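Local structure of tetraacyldisaccharide 4'-kinase (Aquifex aeolicus, 4EHX) at residues 15-20 / 170-175; 42-47 / 153-158; 139-144 / 178-183; 185-190 / 204-209. The protein probably transfers the gamma-phosphate of ATP to the 4'-position of a tetraacyldisaccharide 1-phosphate, forming lipid IVA in the last step of lipid IVA biosynthesis. All coordinates share one frame; numbering follows the deposited sequence.

How the contacts relate
Contact 2 lies deepest, its centre about 11 Å from the centre of the chain, and contact 1 farthest out, its centre at about 21 Å; contacts 3 and 4, both partly buried, have centres about 14 Å away. Leucines and one straight backbone bond dominate contact 2, while contact 1 has no direct hydrogen bond and relies on van der Waals touches, several by the Asn18 amide, and two waters. Arginine stacking marks contact 3, and backbone pairing with a glutamate brace marks contact 4. Strand 182-186 serves contacts 3 and 4 and pairs with strand 150-156 of contact 2. Glu172 of contact 1 reaches Arg179 and Gln142, tying the loop against helix 7-25 to both segments of contact 3.

Contact 1 (15-20 / 170-175); sequences KIINFR and LREPLK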
# COMPACT_ATOMS: atom_id res chain seq x y z
N LYS A 15 8.25 5.15 -24.84
CA LYS A 15 9.62 5.00 -25.33
C LYS A 15 10.62 5.04 -24.19
O LYS A 15 11.54 4.23 -24.14
CB LYS A 15 9.96 6.11 -26.32
CG LYS A 15 9.21 6.02 -27.64
CD LYS A 15 9.48 7.25 -28.46
CE LYS A 15 8.73 7.22 -29.79
NZ LYS A 15 7.26 7.16 -29.57
N ILE A 16 10.45 6.01 -23.29
CA ILE A 16 11.36 6.18 -22.15
C ILE A 16 11.34 4.97 -21.21
O ILE A 16 12.39 4.45 -20.83
CB ILE A 16 11.02 7.47 -21.36
CG1 ILE A 16 11.25 8.71 -22.24
CG2 ILE A 16 11.85 7.55 -20.06
CD1 ILE A 16 10.54 9.96 -21.75
N ILE A 17 10.14 4.53 -20.84
CA ILE A 17 9.97 3.38 -19.96
C ILE A 17 10.51 2.10 -20.59
O ILE A 17 11.23 1.33 -19.93
CB ILE A 17 8.49 3.17 -19.57
CG1 ILE A 17 7.99 4.34 -18.73
CG2 ILE A 17 8.31 1.87 -18.76
CD1 ILE A 17 8.69 4.45 -17.39
N ASN A 18 10.16 1.86 -21.85
CA ASN A 18 10.65 0.69 -22.58
C ASN A 18 12.17 0.67 -22.69
O ASN A 18 12.79 -0.39 -22.60
CB ASN A 18 10.05 0.59 -23.99
CG ASN A 18 8.60 0.11 -23.99
OD1 ASN A 18 8.06 -0.28 -22.96
ND2 ASN A 18 7.97 0.12 -25.17
N PHE A 19 12.77 1.83 -22.91
CA PHE A 19 14.23 1.90 -23.00
C PHE A 19 14.87 1.52 -21.67
O PHE A 19 15.81 0.72 -21.63
CB PHE A 19 14.70 3.28 -23.45
CG PHE A 19 16.20 3.40 -23.56
CD1 PHE A 19 16.89 2.70 -24.55
CD2 PHE A 19 16.93 4.19 -22.68
CE1 PHE A 19 18.26 2.79 -24.66
CE2 PHE A 19 18.31 4.29 -22.80
CZ PHE A 19 18.98 3.59 -23.78
N ARG A 20 14.36 2.07 -20.58
CA ARG A 20 14.91 1.76 -19.26
C ARG A 20 14.73 0.27 -18.97
O ARG A 20 15.64 -0.40 -18.47
CB ARG A 20 14.22 2.60 -18.17
CG ARG A 20 14.71 2.27 -16.74
CD ARG A 20 14.20 3.29 -15.69
NE ARG A 20 14.45 2.82 -14.32
CZ ARG A 20 13.64 1.98 -13.70
NH1 ARG A 20 12.54 1.57 -14.32
NH2 ARG A 20 13.90 1.58 -12.47
N LEU A 170 -1.50 3.64 -16.23
CA LEU A 170 -0.41 2.67 -16.17
C LEU A 170 0.96 3.35 -16.04
O LEU A 170 1.28 4.29 -16.78
CB LEU A 170 -0.44 1.74 -17.38
CG LEU A 170 -1.65 0.80 -17.48
CD1 LEU A 170 -1.54 -0.06 -18.74
CD2 LEU A 170 -1.76 -0.06 -16.23
N ARG A 171 1.76 2.88 -15.09
CA ARG A 171 3.12 3.38 -14.93
C ARG A 171 4.06 2.69 -15.93
O ARG A 171 5.11 3.22 -16.26
CB ARG A 171 3.63 3.17 -13.49
CG ARG A 171 3.02 4.15 -12.50
CD ARG A 171 3.66 4.05 -11.11
NE ARG A 171 3.24 2.85 -10.40
CZ ARG A 171 3.56 2.58 -9.14
NH1 ARG A 171 4.31 3.43 -8.44
NH2 ARG A 171 3.13 1.46 -8.58
N GLU A 172 3.67 1.49 -16.35
CA GLU A 172 4.43 0.68 -17.32
C GLU A 172 3.46 -0.08 -18.19
O GLU A 172 2.35 -0.40 -17.75
CB GLU A 172 5.28 -0.38 -16.63
CG GLU A 172 6.16 0.07 -15.54
CD GLU A 172 7.08 -1.04 -15.09
OE1 GLU A 172 6.85 -1.60 -13.99
OE2 GLU A 172 8.01 -1.37 -15.85
N PRO A 173 3.89 -0.44 -19.42
CA PRO A 173 3.07 -1.22 -20.35
C PRO A 173 2.74 -2.57 -19.75
O PRO A 173 3.52 -3.11 -18.97
CB PRO A 173 4.01 -1.42 -21.54
CG PRO A 173 4.97 -0.29 -21.47
CD PRO A 173 5.16 0.00 -20.02
N LEU A 174 1.58 -3.11 -20.13
CA LEU A 174 1.13 -4.40 -19.62
C LEU A 174 2.09 -5.56 -19.92
O LEU A 174 2.08 -6.56 -19.21
CB LEU A 174 -0.28 -4.71 -20.14
CG LEU A 174 -1.43 -3.81 -19.69
CD1 LEU A 174 -2.71 -4.16 -20.45
CD2 LEU A 174 -1.65 -3.91 -18.18
N LYS A 175 2.91 -5.45 -20.96
CA LYS A 175 3.87 -6.53 -21.25
C LYS A 175 4.80 -6.81 -20.06
O LYS A 175 5.33 -7.91 -19.93
CB LYS A 175 4.71 -6.22 -22.51
CG LYS A 175 5.77 -5.14 -22.31
CD LYS A 175 6.60 -4.89 -23.59
CE LYS A 175 7.72 -3.89 -23.30
NZ LYS A 175 8.65 -3.70 -24.46
O HOH W 1 11.20 -2.70 -23.11
O HOH W 2 10.71 -0.57 -14.39
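Ile17 and Asn18, on adjacent positions of helix 7-25, meet the loop 170-175 without any direct hydrogen bond across the contact. Asn18 is the more telling side chain. From CB, chi1 of -76° sets CG beside the backbone N and swings the amide toward the loop. CG then lies 3.8 Å from NZ of Lys175, OD1 is 3.4 Å from CG of Pro173 and also faces CE of Lys175, and ND2 has NZ of Lys175 as its nearest loop atom. OD1 thus touches the proline ring on one flank and the lysine end at about a right angle to it. Lys175 reaches this far because its chain is fully stretched beyond CG; its NZ lies 3.1 Å from a water that in turn donates to the backbone O of Asn18. Replacing Asn18 by alanine would take away the amide, and CG of Pro173 and CE of Lys175 would probably lose their cover from the helix, though the water to the backbone O could remain.

Ile17 supplies the apolar half. Its CG2 touches CD of Pro173 at 3.9 Å, and CD1 approaches the backbone O of Arg171 at 4.0 Å. A second water, 2.8 Å from NH1 of Arg20, donates to OE2 of Glu172 at 3.2 Å, bridging opposite charges that are 5.6 Å apart between those same two atoms. Glu172 is mainly held elsewhere, by Gln142, Arg179 and Asn21, and Arg171 by a salt bridge to Asp139. The contact therefore lays helix 7-25 against the loop that leads from helix 157-160 to strand 182-186.

Contact 2 (42-47 / 153-158); sequences GNLSVG and LLLKKK
Leu44 packs its branched end against two leucines of strand 150-156. Its CG stands beside the backbone N, 4.0 Å from CD1 of Leu153, and the two side chains cross at about a right angle; its CD1 meets CD2 of Leu155, also at 4.0 Å. Leu153 turns the other way, CG opposite the backbone N (chi1 178°), which carries CD1 to within 3.5 Å of CA of Asn43. Were Leu44 an alanine, CD1 of Leu153 and CD2 of Leu155 would probably lose this partner and a gap would open beside them.

The parallel pairing of Gly42 with Leu153 is secured by Leu154 N donating to Gly42 O at 2.8 Å, almost straight at 173°. Past it the strands part, and a water takes over, accepting from Leu44 N and donating to Leu154 O. In Asn43, chi1 of 83° turns the amide forward over its own segment, where ND2 donates to Ser45 O at 2.8 Å. Lys156 extends fully beyond CG toward residues 45-47; its NZ bonds to Gly48 O and, through a water, to Val46 O, while Ser45 OG is bound by Asp159.

Ser45, Val46 and Gly47 belong to the predicted ATP site of this P-loop kinase. The chemistry thus passes from a backbone-bonded strand pair flanked by leucines to water-bridged carbonyls near Lys156, consistent with strand 38-43 leading straight into the P-loop, as in P-loop kinases.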
# COMPACT_ATOMS: atom_id res chain seq x y z
N GLY A 42 4.04 -4.82 -5.50
CA GLY A 42 3.90 -3.69 -6.38
C GLY A 42 2.71 -3.79 -7.31
O GLY A 42 1.94 -4.76 -7.29
N ASN A 43 2.54 -2.77 -8.12
CA ASN A 43 1.51 -2.80 -9.14
C ASN A 43 1.90 -1.96 -10.35
O ASN A 43 3.00 -1.38 -10.40
CB ASN A 43 0.15 -2.40 -8.57
CG ASN A 43 -0.03 -0.92 -8.50
OD1 ASN A 43 0.90 -0.20 -8.14
ND2 ASN A 43 -1.21 -0.45 -8.87
N LEU A 44 1.03 -1.93 -11.34
CA LEU A 44 1.37 -1.29 -12.61
C LEU A 44 0.78 0.11 -12.72
O LEU A 44 1.21 0.89 -13.56
CB LEU A 44 0.86 -2.14 -13.79
CG LEU A 44 1.59 -3.45 -14.05
CD1 LEU A 44 1.06 -4.08 -15.33
CD2 LEU A 44 3.07 -3.20 -14.17
N SER A 45 -0.20 0.43 -11.88
CA SER A 45 -0.95 1.66 -12.08
C SER A 45 -0.95 2.59 -10.87
O SER A 45 -0.74 2.17 -9.73
CB SER A 45 -2.40 1.34 -12.43
OG SER A 45 -2.97 0.50 -11.44
N VAL A 46 -1.18 3.87 -11.14
CA VAL A 46 -1.54 4.80 -10.09
C VAL A 46 -3.01 4.58 -9.76
O VAL A 46 -3.77 4.06 -10.58
CB VAL A 46 -1.30 6.25 -10.54
CG1 VAL A 46 0.15 6.42 -10.95
CG2 VAL A 46 -2.23 6.62 -11.68
N GLY A 47 -3.42 4.94 -8.54
CA GLY A 47 -4.80 4.75 -8.12
C GLY A 47 -4.92 3.63 -7.10
O GLY A 47 -3.94 2.96 -6.79
N LEU A 153 3.18 -9.04 -8.08
CA LEU A 153 2.52 -7.96 -8.80
C LEU A 153 1.03 -8.04 -8.57
O LEU A 153 0.41 -9.08 -8.82
CB LEU A 153 2.79 -8.07 -10.30
CG LEU A 153 2.09 -7.00 -11.15
CD1 LEU A 153 2.67 -5.62 -10.88
CD2 LEU A 153 2.17 -7.34 -12.67
N LEU A 154 0.45 -6.94 -8.13
CA LEU A 154 -1.00 -6.85 -7.96
C LEU A 154 -1.60 -6.27 -9.22
O LEU A 154 -1.07 -5.29 -9.77
CB LEU A 154 -1.37 -5.95 -6.78
CG LEU A 154 -1.38 -6.62 -5.40
CD1 LEU A 154 -0.05 -7.29 -5.08
CD2 LEU A 154 -1.71 -5.56 -4.33
N LEU A 155 -2.69 -6.87 -9.67
CA LEU A 155 -3.40 -6.44 -10.87
C LEU A 155 -4.88 -6.35 -10.58
O LEU A 155 -5.46 -7.31 -10.07
CB LEU A 155 -3.24 -7.48 -11.98
CG LEU A 155 -2.11 -7.46 -13.01
CD1 LEU A 155 -2.43 -8.56 -14.01
CD2 LEU A 155 -1.96 -6.11 -13.71
N LYS A 156 -5.51 -5.24 -10.93
CA LYS A 156 -6.98 -5.19 -10.91
C LYS A 156 -7.56 -5.23 -12.32
O LYS A 156 -6.88 -4.90 -13.30
CB LYS A 156 -7.49 -3.97 -10.15
CG LYS A 156 -7.07 -2.66 -10.75
CD LYS A 156 -7.43 -1.51 -9.84
CE LYS A 156 -6.83 -0.23 -10.37
NZ LYS A 156 -7.09 0.90 -9.45
N LYS A 157 -8.81 -5.64 -12.43
CA LYS A 157 -9.41 -5.79 -13.76
C LYS A 157 -9.24 -4.51 -14.58
O LYS A 157 -8.92 -4.57 -15.77
CB LYS A 157 -10.90 -6.18 -13.65
CG LYS A 157 -11.56 -6.46 -15.00
CD LYS A 157 -13.05 -6.78 -14.82
CE LYS A 157 -13.73 -7.10 -16.13
NZ LYS A 157 -15.19 -7.34 -15.93
N LYS A 158 -9.43 -3.36 -13.94
CA LYS A 158 -9.30 -2.07 -14.63
C LYS A 158 -7.93 -1.89 -15.31
O LYS A 158 -7.84 -1.26 -16.38
CB LYS A 158 -9.53 -0.94 -13.63
CG LYS A 158 -9.62 0.45 -14.26
CD LYS A 158 -9.62 1.52 -13.18
CE LYS A 158 -9.73 2.92 -13.77
NZ LYS A 158 -9.63 3.97 -12.72
O HOH W 3 -1.19 -3.33 -11.45
O HOH W 4 -4.22 0.58 -9.01
O HOH W 5 -6.09 2.71 -11.49

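Contact 3 (139-144 / 178-183); sequences DGFQHR and RRADAL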
# COMPACT_ATOMS: atom_id res chain seq x y z
N ASP A 139 5.52 -1.22 -2.78
CA ASP A 139 5.61 -0.49 -4.02
C ASP A 139 7.00 -0.61 -4.66
O ASP A 139 7.66 0.39 -4.95
CB ASP A 139 5.21 0.97 -3.81
CG ASP A 139 4.78 1.61 -5.10
OD1 ASP A 139 4.29 0.85 -5.96
OD2 ASP A 139 4.96 2.83 -5.28
N GLY A 140 7.44 -1.84 -4.90
CA GLY A 140 8.79 -2.06 -5.37
C GLY A 140 8.90 -2.64 -6.76
O GLY A 140 10.01 -2.92 -7.21
N PHE A 141 7.78 -2.80 -7.47
CA PHE A 141 7.83 -3.44 -8.81
C PHE A 141 8.74 -2.71 -9.83
O PHE A 141 9.46 -3.35 -10.61
CB PHE A 141 6.42 -3.62 -9.42
CG PHE A 141 6.37 -4.55 -10.60
CD1 PHE A 141 6.47 -5.93 -10.44
CD2 PHE A 141 6.20 -4.05 -11.89
CE1 PHE A 141 6.42 -6.80 -11.55
CE2 PHE A 141 6.12 -4.91 -12.99
CZ PHE A 141 6.24 -6.28 -12.82
N GLN A 142 8.70 -1.39 -9.82
CA GLN A 142 9.53 -0.58 -10.72
C GLN A 142 10.98 -0.38 -10.25
O GLN A 142 11.83 0.10 -11.01
CB GLN A 142 8.88 0.79 -10.92
CG GLN A 142 7.61 0.78 -11.79
CD GLN A 142 6.40 0.23 -11.06
OE1 GLN A 142 6.18 0.51 -9.88
NE2 GLN A 142 5.59 -0.55 -11.76
N HIS A 143 11.27 -0.71 -8.99
CA HIS A 143 12.60 -0.44 -8.43
C HIS A 143 13.59 -1.55 -8.78
O HIS A 143 14.08 -2.27 -7.90
CB HIS A 143 12.53 -0.20 -6.92
CG HIS A 143 13.74 0.50 -6.37
ND1 HIS A 143 13.95 1.85 -6.53
CD2 HIS A 143 14.82 0.04 -5.69
CE1 HIS A 143 15.10 2.20 -5.98
NE2 HIS A 143 15.65 1.11 -5.45
N ARG A 144 13.90 -1.68 -10.07
CA ARG A 144 14.59 -2.87 -10.57
C ARG A 144 16.05 -2.95 -10.14
O ARG A 144 16.65 -4.02 -10.18
CB ARG A 144 14.48 -2.95 -12.10
CG ARG A 144 13.04 -3.10 -12.57
CD ARG A 144 12.95 -3.38 -14.07
NE ARG A 144 13.50 -4.69 -14.44
CZ ARG A 144 13.57 -5.14 -15.70
NH1 ARG A 144 13.13 -4.38 -16.70
NH2 ARG A 144 14.10 -6.33 -15.95
N ARG A 178 5.27 -9.74 -17.35
CA ARG A 178 6.24 -10.83 -17.42
C ARG A 178 7.30 -10.84 -16.30
O ARG A 178 7.87 -11.90 -16.01
CB ARG A 178 6.93 -10.86 -18.80
CG ARG A 178 7.88 -9.70 -19.07
CD ARG A 178 8.33 -9.73 -20.54
NE ARG A 178 9.16 -8.58 -20.89
CZ ARG A 178 9.35 -8.15 -22.14
NH1 ARG A 178 8.76 -8.77 -23.16
NH2 ARG A 178 10.12 -7.10 -22.38
N ARG A 179 7.57 -9.69 -15.70
CA ARG A 179 8.56 -9.63 -14.61
C ARG A 179 8.08 -10.26 -13.30
O ARG A 179 8.89 -10.58 -12.43
CB ARG A 179 9.03 -8.20 -14.32
CG ARG A 179 9.56 -7.45 -15.52
CD ARG A 179 10.52 -6.35 -15.09
NE ARG A 179 9.99 -5.38 -14.11
CZ ARG A 179 9.38 -4.23 -14.43
NH1 ARG A 179 9.17 -3.90 -15.70
NH2 ARG A 179 8.98 -3.41 -13.47
N ALA A 180 6.77 -10.42 -13.15
CA ALA A 180 6.21 -10.98 -11.92
C ALA A 180 6.58 -12.44 -11.70
O ALA A 180 6.60 -13.22 -12.64
CB ALA A 180 4.68 -10.82 -11.90
N ASP A 181 6.85 -12.80 -10.45
CA ASP A 181 6.94 -14.21 -10.07
C ASP A 181 5.57 -14.74 -9.69
O ASP A 181 5.30 -15.94 -9.79
CB ASP A 181 7.87 -14.40 -8.88
CG ASP A 181 9.29 -14.06 -9.22
OD1 ASP A 181 9.78 -14.52 -10.28
OD2 ASP A 181 9.92 -13.35 -8.41
N ALA A 182 4.72 -13.84 -9.20
CA ALA A 182 3.39 -14.22 -8.75
C ALA A 182 2.46 -13.05 -9.02
O ALA A 182 2.86 -11.89 -8.91
CB ALA A 182 3.39 -14.55 -7.25
N LEU A 183 1.22 -13.36 -9.40
CA LEU A 183 0.20 -12.35 -9.60
C LEU A 183 -0.87 -12.42 -8.52
O LEU A 183 -1.33 -13.50 -8.16
CB LEU A 183 -0.49 -12.51 -10.96
CG LEU A 183 0.38 -12.28 -12.20
CD1 LEU A 183 -0.44 -12.48 -13.45
CD2 LEU A 183 0.96 -10.89 -12.17
O HOH W 6 10.08 -5.91 -11.33
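The guanidinium of Arg179 is sandwiched between two residues of the loop 139-144. On one face lies the Phe141 ring, in a flat guanidinium-on-ring stack with centres 4.3 Å apart and planes at 24°; CE2 stands above the rim of the group. The opposite face receives CD of Arg144, 3.5 Å above the plane and likewise offset. At the edge, in the plane, sits a water that accepts from NE and donates to Phe141 O. Phe141 has its own edge partners, Ala180 N and Gln142 NE2, in the plane of its ring; that NE2 hydrogen-bonds to Glu172 OE1 and Asn43 O.

CD of Arg179 stands over the centre of the Arg144 guanidinium, 3.3 Å from CZ of Arg144, and the two guanidinium planes are only 5° apart. The NE atoms of Arg144 and Arg179 come within 3.6 Å, a pairing of like charges that nearby acids probably offset: Asp25 binds Arg144, while Glu176 and Glu172 bind NH1 of Arg179.

One direct bond crosses the contact. Arg179 NH2 donates to Phe141 O at 2.9 Å; the oxygen lies in the guanidinium plane, but the donor stands above the carbonyl plane. A bend at chi3 (-55°) in Arg179 folds the group flat onto the ring. The water adds a second link to Phe141 O, 2.7 Å away.

Gly140 to His143 form a type I beta turn, and His143 centres an inverse gamma turn. The arginine thus fastens the turn following strand 134-138 to the segment entering strand 182-186, both part of the P-loop kinase fold.

Contact 4 (185-190 / 204-209); sequences LTYQEV and MFREFC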
# COMPACT_ATOMS: atom_id res chain seq x y z
N LEU A 185 -4.61 -11.01 -8.04
CA LEU A 185 -5.70 -10.39 -8.78
C LEU A 185 -6.66 -9.75 -7.78
O LEU A 185 -7.40 -10.45 -7.09
CB LEU A 185 -6.44 -11.43 -9.63
CG LEU A 185 -5.60 -12.30 -10.57
CD1 LEU A 185 -6.51 -13.14 -11.47
CD2 LEU A 185 -4.63 -11.48 -11.43
N THR A 186 -6.63 -8.43 -7.72
CA THR A 186 -7.28 -7.68 -6.64
C THR A 186 -8.69 -7.17 -6.96
O THR A 186 -9.17 -7.23 -8.10
CB THR A 186 -6.42 -6.48 -6.25
OG1 THR A 186 -6.27 -5.64 -7.41
CG2 THR A 186 -5.01 -6.93 -5.78
N TYR A 187 -9.34 -6.64 -5.92
CA TYR A 187 -10.70 -6.11 -5.99
C TYR A 187 -11.72 -7.14 -6.47
O TYR A 187 -12.71 -6.79 -7.12
CB TYR A 187 -10.75 -4.81 -6.81
CG TYR A 187 -10.02 -3.67 -6.14
CD1 TYR A 187 -8.65 -3.48 -6.34
CD2 TYR A 187 -10.68 -2.80 -5.28
CE1 TYR A 187 -7.97 -2.45 -5.72
CE2 TYR A 187 -10.01 -1.76 -4.66
CZ TYR A 187 -8.65 -1.59 -4.88
OH TYR A 187 -7.98 -0.56 -4.27
N GLN A 188 -11.49 -8.40 -6.13
CA GLN A 188 -12.40 -9.47 -6.54
C GLN A 188 -13.78 -9.28 -5.93
O GLN A 188 -14.78 -9.75 -6.47
CB GLN A 188 -11.86 -10.84 -6.13
CG GLN A 188 -10.57 -11.25 -6.85
CD GLN A 188 -10.79 -11.60 -8.31
OE1 GLN A 188 -11.90 -11.95 -8.73
NE2 GLN A 188 -9.73 -11.52 -9.11
N GLU A 189 -13.83 -8.58 -4.80
CA GLU A 189 -15.08 -8.38 -4.07
C GLU A 189 -16.03 -7.42 -4.79
O GLU A 189 -17.21 -7.35 -4.46
CB GLU A 189 -14.83 -7.91 -2.63
CG GLU A 189 -14.36 -6.47 -2.47
CD GLU A 189 -12.87 -6.29 -2.74
OE1 GLU A 189 -12.15 -7.31 -2.83
OE2 GLU A 189 -12.41 -5.14 -2.86
N VAL A 190 -15.53 -6.71 -5.79
CA VAL A 190 -16.38 -5.77 -6.54
C VAL A 190 -16.20 -5.79 -8.06
O VAL A 190 -17.09 -5.38 -8.79
CB VAL A 190 -16.12 -4.30 -6.14
CG1 VAL A 190 -14.65 -3.98 -6.24
CG2 VAL A 190 -16.93 -3.37 -7.02
N MET A 204 -7.59 -12.05 -4.70
CA MET A 204 -7.62 -11.36 -3.42
C MET A 204 -8.95 -10.65 -3.22
O MET A 204 -9.39 -9.88 -4.09
CB MET A 204 -6.49 -10.34 -3.36
CG MET A 204 -6.54 -9.44 -2.12
SD MET A 204 -5.11 -8.34 -2.05
CE MET A 204 -5.93 -6.74 -1.89
N PHE A 205 -9.57 -10.92 -2.08
CA PHE A 205 -10.85 -10.32 -1.71
C PHE A 205 -10.55 -9.50 -0.47
O PHE A 205 -9.69 -9.88 0.31
CB PHE A 205 -11.89 -11.40 -1.36
CG PHE A 205 -12.32 -12.25 -2.53
CD1 PHE A 205 -11.49 -13.26 -3.01
CD2 PHE A 205 -13.56 -12.07 -3.12
CE1 PHE A 205 -11.89 -14.06 -4.08
CE2 PHE A 205 -13.96 -12.86 -4.19
CZ PHE A 205 -13.13 -13.85 -4.67
N ARG A 206 -11.24 -8.38 -0.29
CA ARG A 206 -11.14 -7.66 0.96
C ARG A 206 -12.52 -7.56 1.56
O ARG A 206 -13.47 -7.19 0.88
CB ARG A 206 -10.53 -6.26 0.77
CG ARG A 206 -9.02 -6.30 0.58
CD ARG A 206 -8.40 -4.93 0.71
NE ARG A 206 -8.84 -4.03 -0.34
CZ ARG A 206 -8.42 -2.77 -0.48
NH1 ARG A 206 -7.54 -2.27 0.37
NH2 ARG A 206 -8.88 -2.02 -1.47
N GLU A 207 -12.63 -7.92 2.83
CA GLU A 207 -13.91 -7.98 3.49
C GLU A 207 -13.86 -7.22 4.82
O GLU A 207 -12.86 -7.25 5.53
CB GLU A 207 -14.31 -9.46 3.69
CG GLU A 207 -14.51 -10.17 2.34
CD GLU A 207 -14.72 -11.68 2.43
OE1 GLU A 207 -14.83 -12.22 3.56
OE2 GLU A 207 -14.77 -12.32 1.36
N PHE A 208 -14.96 -6.53 5.13
CA PHE A 208 -15.03 -5.68 6.31
C PHE A 208 -14.87 -6.50 7.58
O PHE A 208 -15.61 -7.46 7.80
CB PHE A 208 -16.37 -4.92 6.35
CG PHE A 208 -16.53 -4.03 7.56
CD1 PHE A 208 -15.59 -3.04 7.83
CD2 PHE A 208 -17.61 -4.16 8.40
CE1 PHE A 208 -15.73 -2.21 8.94
CE2 PHE A 208 -17.76 -3.34 9.50
CZ PHE A 208 -16.82 -2.36 9.77
N CYS A 209 -13.92 -6.10 8.42
CA CYS A 209 -13.62 -6.83 9.65
C CYS A 209 -14.16 -6.13 10.89
O CYS A 209 -14.95 -6.69 11.65
CB CYS A 209 -12.10 -6.99 9.79
SG CYS A 209 -11.63 -7.95 11.25
O HOH W 7 -9.25 -7.03 -3.05
O HOH W 8 -9.94 -4.33 -2.68
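Met204 and Leu185 pair where strand 182-186 runs parallel to strand 201-212 in the sheet of this P-loop kinase, and the chain then turns off as loop 187-190. Backbone bonds come first. Met204 N donates to Leu185 O at 2.9 Å, and Gln188 N donates to Met204 O at 3.3 Å with an angle of 156°. Leu185 O is gripped twice, for NE2 of Gln188 reaches it from the face of its plane opposite to Met204 N; the amide's OE1 bonds to Phe193 N.

Apolar contacts follow. CB of Gln188 sits over the centre of the Phe205 ring, 3.5 Å from the centroid and 10° off the normal, a CH-pi contact. CG2 of Thr186 lies alongside the end of Met204, with SD 4.0 Å from that CG2.

Charged groups and water complete the set. Glu189 has CG between the backbone N and the carbonyl carbon (chi1 73°) and bends again at chi2, folding the carboxylate back onto the strand. A water donates to both Glu189 OE1 and Met204 O while accepting from Tyr187 N. Another joins Glu189 OE2 to NE of Arg206, whose NH1 bonds to Ser53. From above its carboxylate plane, Glu189 OE1 accepts Arg206 N at 2.9 Å, a side chain standing in for a strand carbonyl.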